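Local coordinates for chromosome segregation protein smc (Pyrococcus furiosus, PDB 3KTA), which is probably required for chromosome condensation and partitioning, its terminal domains joining into an ABC-type ATPase, of which this chain is the C-terminal part, at residues M10-A15 with Q82-A87. Numbering follows the deposited sequence.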
HETATM    1  N   MSE B  10      12.820 -10.859  20.226  1.00 19.49           N
HETATM    2  CA  MSE B  10      11.978 -12.011  20.551  1.00 18.29           C
HETATM    3  C   MSE B  10      10.557 -11.612  20.984  1.00 17.88           C
HETATM    4  O   MSE B  10       9.585 -12.300  20.658  1.00 16.55           O
HETATM    5  CB  MSE B  10      12.669 -12.929  21.570  1.00 22.44           C
HETATM    6  CG  MSE B  10      13.848 -13.737  20.964  1.00 20.75           C
HETATM    7 SE   MSE B  10      13.423 -14.729  19.376  0.64 22.71          SE
HETATM    8  CE  MSE B  10      11.753 -15.532  19.974  0.69 22.14           C
ATOM      9  N   ARG B  11      10.435 -10.499  21.697  1.00 17.94           N
ATOM     10  CA  ARG B  11       9.116  -9.998  22.090  1.00 17.83           C
ATOM     11  C   ARG B  11       8.334  -9.617  20.831  1.00 19.99           C
ATOM     12  O   ARG B  11       7.144  -9.917  20.697  1.00 19.62           O
ATOM     13  CB  ARG B  11       9.245  -8.798  23.036  1.00 21.19           C
ATOM     14  CG  ARG B  11       7.926  -8.309  23.615  1.00 24.13           C
ATOM     15  CD  ARG B  11       8.127  -7.138  24.583  1.00 27.55           C
ATOM     16  NE  ARG B  11       8.799  -5.999  23.958  1.00 30.85           N
ATOM     17  N   THR B  12       9.022  -8.973  19.895  1.00 18.32           N
ATOM     18  CA  THR B  12       8.387  -8.566  18.653  1.00 16.74           C
ATOM     19  C   THR B  12       8.044  -9.792  17.822  1.00 16.49           C
ATOM     20  O   THR B  12       6.932  -9.907  17.312  1.00 16.66           O
ATOM     21  CB  THR B  12       9.288  -7.612  17.858  1.00 17.69           C
ATOM     22  OG1 THR B  12       9.468  -6.404  18.617  1.00 19.73           O
ATOM     23  CG2 THR B  12       8.645  -7.286  16.522  1.00 18.06           C
ATOM     24  N   PHE B  13       8.999 -10.706  17.679  1.00 14.59           N
ATOM     25  CA  PHE B  13       8.745 -11.917  16.915  1.00 15.49           C
ATOM     26  C   PHE B  13       7.565 -12.739  17.453  1.00 14.29           C
ATOM     27  O   PHE B  13       6.710 -13.185  16.680  1.00 14.17           O
ATOM     28  CB  PHE B  13       9.983 -12.815  16.790  1.00 15.47           C
ATOM     29  CG  PHE B  13       9.678 -14.125  16.131  1.00 15.46           C
ATOM     30  CD1 PHE B  13       9.529 -14.203  14.746  1.00 14.03           C
ATOM     31  CD2 PHE B  13       9.466 -15.266  16.896  1.00 15.31           C
ATOM     32  CE1 PHE B  13       9.203 -15.410  14.144  1.00 17.44           C
ATOM     33  CE2 PHE B  13       9.152 -16.472  16.306  1.00 16.89           C
ATOM     34  CZ  PHE B  13       9.021 -16.549  14.924  1.00 17.20           C
ATOM     35  N   GLU B  14       7.507 -12.954  18.768  1.00 14.73           N
ATOM     36  CA  GLU B  14       6.433 -13.806  19.293  1.00 13.32           C
ATOM     37  C   GLU B  14       5.081 -13.147  19.087  1.00 14.61           C
ATOM     38  O   GLU B  14       4.095 -13.834  18.854  1.00 14.47           O
ATOM     39  CB  GLU B  14       6.635 -14.157  20.771  1.00 16.40           C
ATOM     40  CG  GLU B  14       7.853 -15.058  21.037  1.00 18.80           C
ATOM     41  CD  GLU B  14       7.789 -16.399  20.313  0.90 19.87           C
ATOM     42  OE1 GLU B  14       6.692 -16.828  19.900  0.90 20.00           O
ATOM     43  OE2 GLU B  14       8.854 -17.039  20.157  0.93 20.50           O
ATOM     44  N   ALA B  15       5.036 -11.823  19.180  1.00 16.69           N
ATOM     45  CA  ALA B  15       3.784 -11.091  18.971  1.00 13.77           C
ATOM     46  C   ALA B  15       3.317 -11.239  17.532  1.00 15.19           C
ATOM     47  O   ALA B  15       2.173 -11.627  17.272  1.00 14.42           O
ATOM     48  CB  ALA B  15       3.959  -9.627  19.338  1.00 15.08           C
ATOM     49  N   GLN B  82       0.851  -5.351  11.079  1.00 13.52           N
ATOM     50  CA  GLN B  82       0.001  -4.188  11.313  1.00 12.71           C
ATOM     51  C   GLN B  82      -0.610  -4.235  12.707  1.00 13.24           C
ATOM     52  O   GLN B  82      -0.731  -3.209  13.376  1.00 12.97           O
ATOM     53  CB  GLN B  82      -1.103  -4.112  10.249  1.00 11.03           C
ATOM     54  CG  GLN B  82      -1.886  -2.790  10.260  1.00 12.58           C
ATOM     55  CD  GLN B  82      -3.042  -2.797  11.229  1.00 13.79           C
ATOM     56  OE1 GLN B  82      -3.504  -3.858  11.675  1.00 14.45           O
ATOM     57  NE2 GLN B  82      -3.538  -1.606  11.552  1.00 13.08           N
ATOM     58  N   LYS B  83      -1.025  -5.424  13.132  1.00 12.04           N
ATOM     59  CA  LYS B  83      -1.671  -5.572  14.437  1.00 11.78           C
ATOM     60  C   LYS B  83      -0.692  -5.213  15.561  1.00 14.15           C
ATOM     61  O   LYS B  83      -1.075  -4.580  16.557  1.00 15.32           O
ATOM     62  CB  LYS B  83      -2.227  -6.992  14.619  1.00 15.03           C
ATOM     63  CG  LYS B  83      -2.833  -7.253  16.016  1.00 17.02           C
ATOM     64  CD  LYS B  83      -3.630  -8.556  16.044  1.00 20.79           C
ATOM     65  CE  LYS B  83      -4.131  -8.884  17.460  1.00 25.39           C
ATOM     66  NZ  LYS B  83      -2.983  -9.050  18.412  1.00 27.17           N
ATOM     67  N   PHE B  84       0.570  -5.603  15.389  1.00 12.11           N
ATOM     68  CA  PHE B  84       1.593  -5.327  16.394  1.00 13.27           C
ATOM     69  C   PHE B  84       2.027  -3.865  16.396  1.00 16.67           C
ATOM     70  O   PHE B  84       2.214  -3.262  17.460  1.00 16.70           O
ATOM     71  CB  PHE B  84       2.817  -6.207  16.161  1.00 14.10           C
ATOM     72  CG  PHE B  84       3.966  -5.870  17.065  1.00 14.98           C
ATOM     73  CD1 PHE B  84       3.936  -6.229  18.405  1.00 19.09           C
ATOM     74  CD2 PHE B  84       5.054  -5.169  16.579  1.00 19.71           C
ATOM     75  CE1 PHE B  84       4.992  -5.907  19.243  1.00 19.50           C
ATOM     76  CE2 PHE B  84       6.117  -4.845  17.410  1.00 21.10           C
ATOM     77  CZ  PHE B  84       6.079  -5.216  18.743  1.00 19.82           C
ATOM     78  N   LYS B  85       2.210  -3.309  15.201  1.00 14.47           N
ATOM     79  CA  LYS B  85       2.644  -1.935  15.058  1.00 14.83           C
ATOM     80  C   LYS B  85       1.940  -1.276  13.870  1.00 12.92           C
ATOM     81  O   LYS B  85       2.412  -1.351  12.745  1.00 16.59           O
ATOM     82  CB  LYS B  85       4.162  -1.881  14.853  1.00 18.09           C
ATOM     83  CG  LYS B  85       4.711  -0.470  14.730  1.00 21.93           C
ATOM     84  CD  LYS B  85       6.219  -0.454  14.518  1.00 26.89           C
ATOM     85  N   PRO B  86       0.799  -0.632  14.115  1.00 13.66           N
ATOM     86  CA  PRO B  86       0.030  -0.105  12.984  1.00 13.87           C
ATOM     87  C   PRO B  86       0.812   0.976  12.244  1.00 15.28           C
ATOM     88  O   PRO B  86       1.239   1.944  12.882  1.00 16.87           O
ATOM     89  CB  PRO B  86      -1.198   0.514  13.652  1.00 14.45           C
ATOM     90  CG  PRO B  86      -1.352  -0.246  14.936  1.00 19.04           C
ATOM     91  CD  PRO B  86       0.038  -0.629  15.377  1.00 16.12           C
ATOM     92  N   ALA B  87       0.999   0.823  10.937  1.00 13.54           N
ATOM     93  CA  ALA B  87       1.659   1.859  10.146  1.00 14.33           C
ATOM     94  C   ALA B  87       0.688   3.009   9.925  1.00 14.92           C
ATOM     95  O   ALA B  87      -0.523   2.826  10.021  1.00 15.38           O
ATOM     96  CB  ALA B  87       2.134   1.304   8.823  1.00 16.94           C
TER
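Phe-84 extends from the last turn of helix 67-84 and reaches its ring to helix 4-27, where Thr-12 and Ala-15 meet it, a compact example of how a single aromatic side chain can join two helices. Ala-15 meets one side of the ring, its CB lying 3.5 Å from Phe-84 CD1. One turn earlier, Thr-12 takes the far end, the two side chains crossing at about a right angle: its methyl CG2 packs 3.6 Å from Phe-84 CE2, while Thr-12 OG1 lies 3.6 Å from Phe-84 CZ. Ala-15 CB and Thr-12 OG1 come in obliquely. The ring gets there because CG of Phe-84 is anti to the backbone N (chi1 174°), on a CB that already points at the opposing helix. No hydrogen bond spans the two segments; Thr-12 OG1 bonds instead to Val-8 O within its own helix. A serine in place of Phe-84 would probably leave a gap beside Ala-15 CB and Thr-12 CG2 and lose the ring's packing between the helices. Ile-16 and Asn-19 also touch the ring, and Ile-166 of the other chain packs on it. This is plain helix-helix packing in the C-terminal half of the SMC ATPase head, just before strand 89-93.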